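Local atomic coordinates of LbaCas13a H328A (C2c2) (Lachnospiraceae bacterium NK4A179, PDB entry 5WLH), a protein that binds a CRISPR precursor RNA as its guide and, as a Cas13a nuclease, probably processes that RNA and cleaves RNA targets. Residues H512-N524 with F552-Y566. Sequence-based numbering, arbitrary orientation.
Sequences HLSSQTVELDSEN and FLKDKETLRDTILQY
K554 turns its CG anti to the carbonyl carbon (chi1 -84°) and then runs extended over the backbone of Q516-V518, which brings NZ to S515. There K554 NZ donates to S515 O at 2.8 Å, in the plane of that carbonyl. In Q516 a chi1 of -70° sets CG beside the backbone N, and the extended chain directs the amide to Q565 and Y566 at the end of 552-566. Its NE2 donates almost straight to Y566 OH (3.2 Å, 170° at the hydrogen), within the plane of the Q516 amide. The second bond, from Q516 NE2 to Q565 OE1 at 3.0 Å, is more bent, and the donor stands above the plane of the Q565 carbonyl. Both hydrogens of the Q516 side-chain amide are thus engaged, while Q516 OE1 is bonded to K1045 and Y566 OH also to L1046 O, tying this corner to helix 1039-1047.

Just past helix 486-517, the two segments form a single antiparallel beta bridge, V518 and L553 being its non-hydrogen-bonded pair: K554 N donates to T517 O at 2.9 Å, and E519 N to F552 O at 2.8 Å. It joins the loop after that helix to the one leading into helix 559-564, across 27 intervening residues without helix or strand. Water 1 extends the link, donating to T517 O and accepting from D555 N. Beyond the bridge, helix 559-564 runs back roughly antiparallel to helix segment 512-517, their axes 9.6 Å apart. T517 CG2 packs on L559 CD1 at 3.7 Å, and T562 CG2 lies against Q516 CB. At the opposite end, the F552 ring receives E519 O and the D521 carboxylate at its edge, while N524 CG comes within 3.3 Å of F552 CZ, its amide steadied by an N524 ND2 bond to D521 OD1.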
ATOM      1  N   HIS A 512      -8.542  -0.217  21.807  1.00 21.89           N
ATOM      2  CA  HIS A 512      -9.945  -0.055  22.164  1.00 22.16           C
ATOM      3  C   HIS A 512     -10.252  -0.708  23.504  1.00 26.03           C
ATOM      4  O   HIS A 512     -10.917  -0.106  24.354  1.00 26.39           O
ATOM      5  CB  HIS A 512     -10.840  -0.597  21.059  1.00 21.40           C
ATOM      6  CG  HIS A 512     -10.669   0.146  19.775  1.00 22.20           C
ATOM      7  ND1 HIS A 512     -10.967  -0.397  18.545  1.00 25.74           N
ATOM      8  CD2 HIS A 512     -10.202   1.392  19.536  1.00 25.12           C
ATOM      9  CE1 HIS A 512     -10.696   0.488  17.601  1.00 22.19           C
ATOM     10  NE2 HIS A 512     -10.229   1.581  18.177  1.00 27.53           N
ATOM     11  N   LEU A 513      -9.779  -1.933  23.717  1.00 28.00           N
ATOM     12  CA  LEU A 513     -10.033  -2.580  25.003  1.00 27.17           C
ATOM     13  C   LEU A 513      -9.391  -1.802  26.143  1.00 26.98           C
ATOM     14  O   LEU A 513      -9.956  -1.707  27.238  1.00 29.46           O
ATOM     15  CB  LEU A 513      -9.516  -4.016  24.991  1.00 27.62           C
ATOM     16  CG  LEU A 513      -9.661  -4.812  26.305  1.00 27.54           C
ATOM     17  CD1 LEU A 513     -11.093  -4.772  26.841  1.00 29.90           C
ATOM     18  CD2 LEU A 513      -9.230  -6.236  26.072  1.00 27.06           C
ATOM     19  N   SER A 514      -8.199  -1.255  25.915  1.00 21.34           N
ATOM     20  CA  SER A 514      -7.513  -0.530  26.982  1.00 27.39           C
ATOM     21  C   SER A 514      -8.172   0.814  27.267  1.00 29.68           C
ATOM     22  O   SER A 514      -8.094   1.316  28.397  1.00 29.20           O
ATOM     23  CB  SER A 514      -6.042  -0.327  26.616  1.00 32.86           C
ATOM     24  OG  SER A 514      -5.834   0.887  25.929  1.00 41.03           O
ATOM     25  N   SER A 515      -8.837   1.389  26.266  1.00 28.34           N
ATOM     26  CA  SER A 515      -9.149   2.819  26.286  1.00 30.24           C
ATOM     27  C   SER A 515     -10.044   3.198  27.460  1.00 30.14           C
ATOM     28  O   SER A 515      -9.905   4.294  28.023  1.00 33.34           O
ATOM     29  CB  SER A 515      -9.793   3.234  24.961  1.00 30.06           C
ATOM     30  OG  SER A 515     -11.065   2.651  24.800  1.00 33.49           O
ATOM     31  N   GLN A 516     -10.965   2.318  27.848  1.00 29.35           N
ATOM     32  CA  GLN A 516     -11.883   2.594  28.939  1.00 34.92           C
ATOM     33  C   GLN A 516     -11.655   1.725  30.166  1.00 38.34           C
ATOM     34  O   GLN A 516     -12.346   1.914  31.170  1.00 37.82           O
ATOM     35  CB  GLN A 516     -13.326   2.418  28.475  1.00 34.69           C
ATOM     36  CG  GLN A 516     -13.818   3.461  27.514  1.00 37.63           C
ATOM     37  CD  GLN A 516     -15.309   3.362  27.360  1.00 44.66           C
ATOM     38  OE1 GLN A 516     -16.060   3.848  28.202  1.00 46.12           O
ATOM     39  NE2 GLN A 516     -15.752   2.685  26.306  1.00 47.15           N
ATOM     40  N   THR A 517     -10.734   0.766  30.116  1.00 33.84           N
ATOM     41  CA  THR A 517     -10.493  -0.087  31.272  1.00 30.96           C
ATOM     42  C   THR A 517      -9.290   0.340  32.092  1.00 33.34           C
ATOM     43  O   THR A 517      -9.283   0.132  33.310  1.00 37.28           O
ATOM     44  CB  THR A 517     -10.296  -1.546  30.846  1.00 29.95           C
ATOM     45  OG1 THR A 517      -9.238  -1.618  29.884  1.00 28.43           O
ATOM     46  CG2 THR A 517     -11.576  -2.127  30.251  1.00 26.81           C
ATOM     47  N   VAL A 518      -8.264   0.923  31.469  1.00 29.97           N
ATOM     48  CA  VAL A 518      -7.033   1.249  32.174  1.00 31.85           C
ATOM     49  C   VAL A 518      -6.576   2.655  31.814  1.00 35.74           C
ATOM     50  O   VAL A 518      -6.930   3.214  30.773  1.00 33.20           O
ATOM     51  CB  VAL A 518      -5.892   0.235  31.887  1.00 29.22           C
ATOM     52  CG1 VAL A 518      -6.276  -1.158  32.349  1.00 33.94           C
ATOM     53  CG2 VAL A 518      -5.516   0.250  30.391  1.00 31.83           C
ATOM     54  N   GLU A 519      -5.778   3.228  32.706  1.00 37.78           N
ATOM     55  CA  GLU A 519      -5.040   4.449  32.421  1.00 36.34           C
ATOM     56  C   GLU A 519      -3.568   4.084  32.505  1.00 36.69           C
ATOM     57  O   GLU A 519      -3.045   3.820  33.595  1.00 34.40           O
ATOM     58  CB  GLU A 519      -5.407   5.575  33.390  1.00 42.67           C
ATOM     59  CG  GLU A 519      -4.959   6.947  32.917  1.00 54.05           C
ATOM     60  CD  GLU A 519      -5.168   8.032  33.961  1.00 65.32           C
ATOM     61  OE1 GLU A 519      -6.181   7.967  34.700  1.00 65.89           O
ATOM     62  OE2 GLU A 519      -4.319   8.952  34.036  1.00 68.79           O
ATOM     63  N   LEU A 520      -2.917   4.004  31.352  1.00 34.29           N
ATOM     64  CA  LEU A 520      -1.508   3.659  31.314  1.00 32.72           C
ATOM     65  C   LEU A 520      -0.669   4.893  31.616  1.00 35.76           C
ATOM     66  O   LEU A 520      -1.157   6.022  31.601  1.00 41.99           O
ATOM     67  CB  LEU A 520      -1.147   3.073  29.946  1.00 30.65           C
ATOM     68  CG  LEU A 520      -2.080   1.935  29.521  1.00 31.36           C
ATOM     69  CD1 LEU A 520      -1.812   1.411  28.101  1.00 27.48           C
ATOM     70  CD2 LEU A 520      -1.962   0.791  30.543  1.00 33.60           C
ATOM     71  N   ASP A 521       0.604   4.671  31.893  1.00 40.11           N
ATOM     72  CA  ASP A 521       1.554   5.772  31.999  1.00 41.68           C
ATOM     73  C   ASP A 521       2.686   5.544  31.011  1.00 39.35           C
ATOM     74  O   ASP A 521       2.734   4.526  30.315  1.00 36.32           O
ATOM     75  CB  ASP A 521       2.084   5.931  33.430  1.00 41.11           C
ATOM     76  CG  ASP A 521       2.611   4.634  34.014  1.00 45.43           C
ATOM     77  OD1 ASP A 521       3.203   3.824  33.270  1.00 42.71           O
ATOM     78  OD2 ASP A 521       2.441   4.433  35.237  1.00 44.48           O
ATOM     79  N   SER A 522       3.617   6.499  30.971  1.00 34.21           N
ATOM     80  CA  SER A 522       4.680   6.432  29.977  1.00 43.07           C
ATOM     81  C   SER A 522       5.596   5.230  30.195  1.00 42.72           C
ATOM     82  O   SER A 522       6.170   4.719  29.231  1.00 43.69           O
ATOM     83  CB  SER A 522       5.483   7.738  29.973  1.00 49.19           C
ATOM     84  OG  SER A 522       6.170   7.939  31.192  1.00 50.74           O
ATOM     85  N   GLU A 523       5.742   4.754  31.436  1.00 40.12           N
ATOM     86  CA  GLU A 523       6.580   3.586  31.699  1.00 41.55           C
ATOM     87  C   GLU A 523       5.846   2.265  31.509  1.00 37.47           C
ATOM     88  O   GLU A 523       6.495   1.213  31.457  1.00 37.69           O
ATOM     89  CB  GLU A 523       7.157   3.630  33.123  1.00 50.02           C
ATOM     90  CG  GLU A 523       7.776   4.966  33.527  1.00 56.16           C
ATOM     91  CD  GLU A 523       6.875   5.785  34.448  1.00 63.88           C
ATOM     92  OE1 GLU A 523       5.946   6.467  33.949  1.00 64.53           O
ATOM     93  OE2 GLU A 523       7.101   5.747  35.678  1.00 66.17           O
ATOM     94  N   ASN A 524       4.517   2.294  31.432  1.00 32.17           N
ATOM     95  CA  ASN A 524       3.687   1.106  31.230  1.00 31.79           C
ATOM     96  C   ASN A 524       2.672   1.405  30.135  1.00 31.16           C
ATOM     97  O   ASN A 524       1.462   1.405  30.362  1.00 30.18           O
ATOM     98  CB  ASN A 524       2.968   0.705  32.510  1.00 34.43           C
ATOM     99  CG  ASN A 524       3.924   0.390  33.637  1.00 36.89           C
ATOM    100  OD1 ASN A 524       4.403  -0.734  33.755  1.00 40.04           O
ATOM    101  ND2 ASN A 524       4.224   1.394  34.459  1.00 35.75           N
ATOM    102  N   PHE A 552      -3.452  -0.048  37.179  1.00 34.89           N
ATOM    103  CA  PHE A 552      -3.852   0.792  36.063  1.00 35.33           C
ATOM    104  C   PHE A 552      -5.353   0.826  35.841  1.00 39.01           C
ATOM    105  O   PHE A 552      -5.818   1.616  35.005  1.00 35.15           O
ATOM    106  CB  PHE A 552      -3.124   0.329  34.786  1.00 32.04           C
ATOM    107  CG  PHE A 552      -1.630   0.308  34.945  1.00 32.21           C
ATOM    108  CD1 PHE A 552      -0.899   1.478  34.835  1.00 30.57           C
ATOM    109  CD2 PHE A 552      -0.966  -0.857  35.270  1.00 32.51           C
ATOM    110  CE1 PHE A 552       0.471   1.474  35.006  1.00 34.28           C
ATOM    111  CE2 PHE A 552       0.407  -0.866  35.456  1.00 38.15           C
ATOM    112  CZ  PHE A 552       1.126   0.299  35.323  1.00 34.28           C
ATOM    113  N   LEU A 553      -6.122   0.027  36.583  1.00 37.16           N
ATOM    114  CA  LEU A 553      -7.563  -0.022  36.393  1.00 39.34           C
ATOM    115  C   LEU A 553      -8.181   1.343  36.653  1.00 39.32           C
ATOM    116  O   LEU A 553      -7.837   2.012  37.631  1.00 36.28           O
ATOM    117  CB  LEU A 553      -8.185  -1.068  37.318  1.00 37.93           C
ATOM    118  CG  LEU A 553      -7.841  -2.515  36.971  1.00 37.72           C
ATOM    119  CD1 LEU A 553      -8.380  -3.452  38.025  1.00 38.30           C
ATOM    120  CD2 LEU A 553      -8.405  -2.864  35.597  1.00 36.40           C
ATOM    121  N   LYS A 554      -9.082   1.755  35.754  1.00 39.51           N
ATOM    122  CA  LYS A 554      -9.793   3.022  35.892  1.00 42.74           C
ATOM    123  C   LYS A 554     -10.929   2.924  36.898  1.00 49.09           C
ATOM    124  O   LYS A 554     -11.243   3.912  37.570  1.00 53.64           O
ATOM    125  CB  LYS A 554     -10.366   3.471  34.542  1.00 40.28           C
ATOM    126  CG  LYS A 554      -9.401   4.223  33.634  1.00 43.72           C
ATOM    127  CD  LYS A 554     -10.024   4.454  32.249  1.00 45.03           C
ATOM    128  CE  LYS A 554      -9.430   5.668  31.555  1.00 48.47           C
ATOM    129  NZ  LYS A 554     -10.054   5.945  30.221  1.00 43.95           N
ATOM    130  N   ASP A 555     -11.554   1.751  37.006  1.00 49.41           N
ATOM    131  CA  ASP A 555     -12.716   1.551  37.862  1.00 47.83           C
ATOM    132  C   ASP A 555     -13.045   0.068  37.925  1.00 42.29           C
ATOM    133  O   ASP A 555     -13.861  -0.429  37.138  1.00 37.28           O
ATOM    134  CB  ASP A 555     -13.922   2.346  37.348  1.00 51.48           C
ATOM    135  CG  ASP A 555     -15.084   2.367  38.342  1.00 58.08           C
ATOM    136  OD1 ASP A 555     -15.134   1.510  39.250  1.00 59.91           O
ATOM    137  OD2 ASP A 555     -15.957   3.250  38.204  1.00 60.55           O
ATOM    138  N   LYS A 556     -12.428  -0.639  38.875  1.00 38.15           N
ATOM    139  CA  LYS A 556     -12.618  -2.076  38.986  1.00 43.52           C
ATOM    140  C   LYS A 556     -14.071  -2.448  39.249  1.00 43.88           C
ATOM    141  O   LYS A 556     -14.493  -3.554  38.890  1.00 41.96           O
ATOM    142  CB  LYS A 556     -11.698  -2.618  40.090  1.00 49.63           C
ATOM    143  CG  LYS A 556     -11.888  -4.077  40.442  1.00 51.61           C
ATOM    144  CD  LYS A 556     -10.729  -4.580  41.291  1.00 54.42           C
ATOM    145  CE  LYS A 556     -11.075  -5.898  41.953  1.00 53.69           C
ATOM    146  NZ  LYS A 556     -12.299  -6.498  41.350  1.00 56.26           N
ATOM    147  N   GLU A 557     -14.861  -1.542  39.827  1.00 46.44           N
ATOM    148  CA  GLU A 557     -16.236  -1.891  40.173  1.00 49.51           C
ATOM    149  C   GLU A 557     -17.166  -1.911  38.961  1.00 44.99           C
ATOM    150  O   GLU A 557     -18.176  -2.618  38.979  1.00 44.72           O
ATOM    151  CB  GLU A 557     -16.768  -0.927  41.237  1.00 55.18           C
ATOM    152  CG  GLU A 557     -15.947  -0.916  42.527  1.00 60.41           C
ATOM    153  CD  GLU A 557     -15.526  -2.310  42.987  1.00 64.68           C
ATOM    154  OE1 GLU A 557     -16.409  -3.185  43.141  1.00 64.42           O
ATOM    155  OE2 GLU A 557     -14.312  -2.530  43.195  1.00 65.69           O
ATOM    156  N   THR A 558     -16.867  -1.150  37.909  1.00 41.00           N
ATOM    157  CA  THR A 558     -17.667  -1.183  36.688  1.00 42.02           C
ATOM    158  C   THR A 558     -16.952  -1.903  35.551  1.00 39.50           C
ATOM    159  O   THR A 558     -17.400  -1.829  34.400  1.00 36.63           O
ATOM    160  CB  THR A 558     -18.044   0.230  36.244  1.00 40.26           C
ATOM    161  OG1 THR A 558     -16.849   0.992  36.040  1.00 39.44           O
ATOM    162  CG2 THR A 558     -18.921   0.905  37.293  1.00 41.85           C
ATOM    163  N   LEU A 559     -15.873  -2.621  35.867  1.00 35.24           N
ATOM    164  CA  LEU A 559     -15.011  -3.215  34.851  1.00 34.44           C
ATOM    165  C   LEU A 559     -15.782  -4.143  33.918  1.00 34.13           C
ATOM    166  O   LEU A 559     -15.659  -4.043  32.693  1.00 34.60           O
ATOM    167  CB  LEU A 559     -13.865  -3.964  35.531  1.00 30.61           C
ATOM    168  CG  LEU A 559     -12.901  -4.633  34.558  1.00 29.70           C
ATOM    169  CD1 LEU A 559     -12.419  -3.604  33.500  1.00 23.26           C
ATOM    170  CD2 LEU A 559     -11.724  -5.259  35.309  1.00 32.84           C
ATOM    171  N   ARG A 560     -16.570  -5.071  34.475  1.00 32.54           N
ATOM    172  CA  ARG A 560     -17.311  -5.989  33.613  1.00 32.91           C
ATOM    173  C   ARG A 560     -18.286  -5.245  32.713  1.00 36.32           C
ATOM    174  O   ARG A 560     -18.386  -5.548  31.518  1.00 37.59           O
ATOM    175  CB  ARG A 560     -18.066  -7.031  34.429  1.00 35.18           C
ATOM    176  CG  ARG A 560     -18.848  -7.995  33.552  1.00 34.87           C
ATOM    177  CD  ARG A 560     -19.763  -8.882  34.365  1.00 39.02           C
ATOM    178  NE  ARG A 560     -18.987  -9.719  35.266  1.00 36.33           N
ATOM    179  CZ  ARG A 560     -19.506 -10.638  36.067  1.00 40.79           C
ATOM    180  NH1 ARG A 560     -20.822 -10.836  36.090  1.00 40.99           N
ATOM    181  NH2 ARG A 560     -18.707 -11.353  36.845  1.00 40.45           N
ATOM    182  N   ASP A 561     -19.029  -4.280  33.267  1.00 30.88           N
ATOM    183  CA  ASP A 561     -19.972  -3.548  32.432  1.00 30.83           C
ATOM    184  C   ASP A 561     -19.244  -2.702  31.394  1.00 31.07           C
ATOM    185  O   ASP A 561     -19.747  -2.525  30.277  1.00 35.30           O
ATOM    186  CB  ASP A 561     -20.884  -2.673  33.302  1.00 36.04           C
ATOM    187  CG  ASP A 561     -21.994  -3.474  33.987  1.00 41.85           C
ATOM    188  OD1 ASP A 561     -22.014  -4.721  33.859  1.00 39.77           O
ATOM    189  OD2 ASP A 561     -22.840  -2.852  34.666  1.00 46.09           O
ATOM    190  N   THR A 562     -18.064  -2.176  31.735  1.00 33.00           N
ATOM    191  CA  THR A 562     -17.273  -1.434  30.755  1.00 32.93           C
ATOM    192  C   THR A 562     -16.820  -2.345  29.617  1.00 33.01           C
ATOM    193  O   THR A 562     -16.966  -1.997  28.436  1.00 28.70           O
ATOM    194  CB  THR A 562     -16.075  -0.778  31.435  1.00 36.09           C
ATOM    195  OG1 THR A 562     -16.537   0.025  32.527  1.00 35.60           O
ATOM    196  CG2 THR A 562     -15.312   0.103  30.446  1.00 33.83           C
ATOM    197  N   ILE A 563     -16.295  -3.527  29.951  1.00 29.42           N
ATOM    198  CA  ILE A 563     -15.889  -4.482  28.915  1.00 26.86           C
ATOM    199  C   ILE A 563     -17.068  -4.815  28.012  1.00 27.56           C
ATOM    200  O   ILE A 563     -16.939  -4.875  26.783  1.00 30.00           O
ATOM    201  CB  ILE A 563     -15.314  -5.758  29.555  1.00 27.62           C
ATOM    202  CG1 ILE A 563     -14.000  -5.475  30.288  1.00 28.53           C
ATOM    203  CG2 ILE A 563     -15.153  -6.839  28.514  1.00 28.63           C
ATOM    204  CD1 ILE A 563     -13.586  -6.621  31.209  1.00 27.04           C
ATOM    205  N   LEU A 564     -18.241  -5.036  28.602  1.00 29.56           N
ATOM    206  CA  LEU A 564     -19.368  -5.494  27.809  1.00 28.33           C
ATOM    207  C   LEU A 564     -19.940  -4.405  26.902  1.00 27.41           C
ATOM    208  O   LEU A 564     -20.773  -4.722  26.046  1.00 27.00           O
ATOM    209  CB  LEU A 564     -20.451  -6.070  28.734  1.00 30.19           C
ATOM    210  CG  LEU A 564     -20.074  -7.381  29.445  1.00 31.20           C
ATOM    211  CD1 LEU A 564     -21.172  -7.851  30.421  1.00 31.54           C
ATOM    212  CD2 LEU A 564     -19.805  -8.449  28.407  1.00 31.80           C
ATOM    213  N   GLN A 565     -19.521  -3.142  27.052  1.00 27.23           N
ATOM    214  CA  GLN A 565     -19.872  -2.137  26.047  1.00 28.16           C
ATOM    215  C   GLN A 565     -19.402  -2.567  24.662  1.00 32.89           C
ATOM    216  O   GLN A 565     -20.055  -2.278  23.652  1.00 29.20           O
ATOM    217  CB  GLN A 565     -19.245  -0.786  26.400  1.00 28.99           C
ATOM    218  CG  GLN A 565     -19.842  -0.089  27.603  1.00 31.42           C
ATOM    219  CD  GLN A 565     -19.096   1.182  27.976  1.00 37.84           C
ATOM    220  OE1 GLN A 565     -18.568   1.877  27.119  1.00 39.35           O
ATOM    221  NE2 GLN A 565     -19.071   1.497  29.268  1.00 45.55           N
ATOM    222  N   TYR A 566     -18.256  -3.245  24.598  1.00 33.16           N
ATOM    223  CA  TYR A 566     -17.688  -3.736  23.347  1.00 27.03           C
ATOM    224  C   TYR A 566     -18.323  -5.032  22.882  1.00 30.06           C
ATOM    225  O   TYR A 566     -18.068  -5.462  21.748  1.00 28.83           O
ATOM    226  CB  TYR A 566     -16.187  -3.908  23.519  1.00 24.75           C
ATOM    227  CG  TYR A 566     -15.542  -2.583  23.738  1.00 24.79           C
ATOM    228  CD1 TYR A 566     -15.194  -1.789  22.659  1.00 27.04           C
ATOM    229  CD2 TYR A 566     -15.341  -2.082  25.021  1.00 25.66           C
ATOM    230  CE1 TYR A 566     -14.644  -0.547  22.835  1.00 27.34           C
ATOM    231  CE2 TYR A 566     -14.776  -0.836  25.205  1.00 27.53           C
ATOM    232  CZ  TYR A 566     -14.437  -0.070  24.107  1.00 28.05           C
ATOM    233  OH  TYR A 566     -13.877   1.174  24.267  1.00 25.20           O
TER
HETATM  234  O   HOH W   1     -11.393  -0.293  35.030  1.00 36.29           O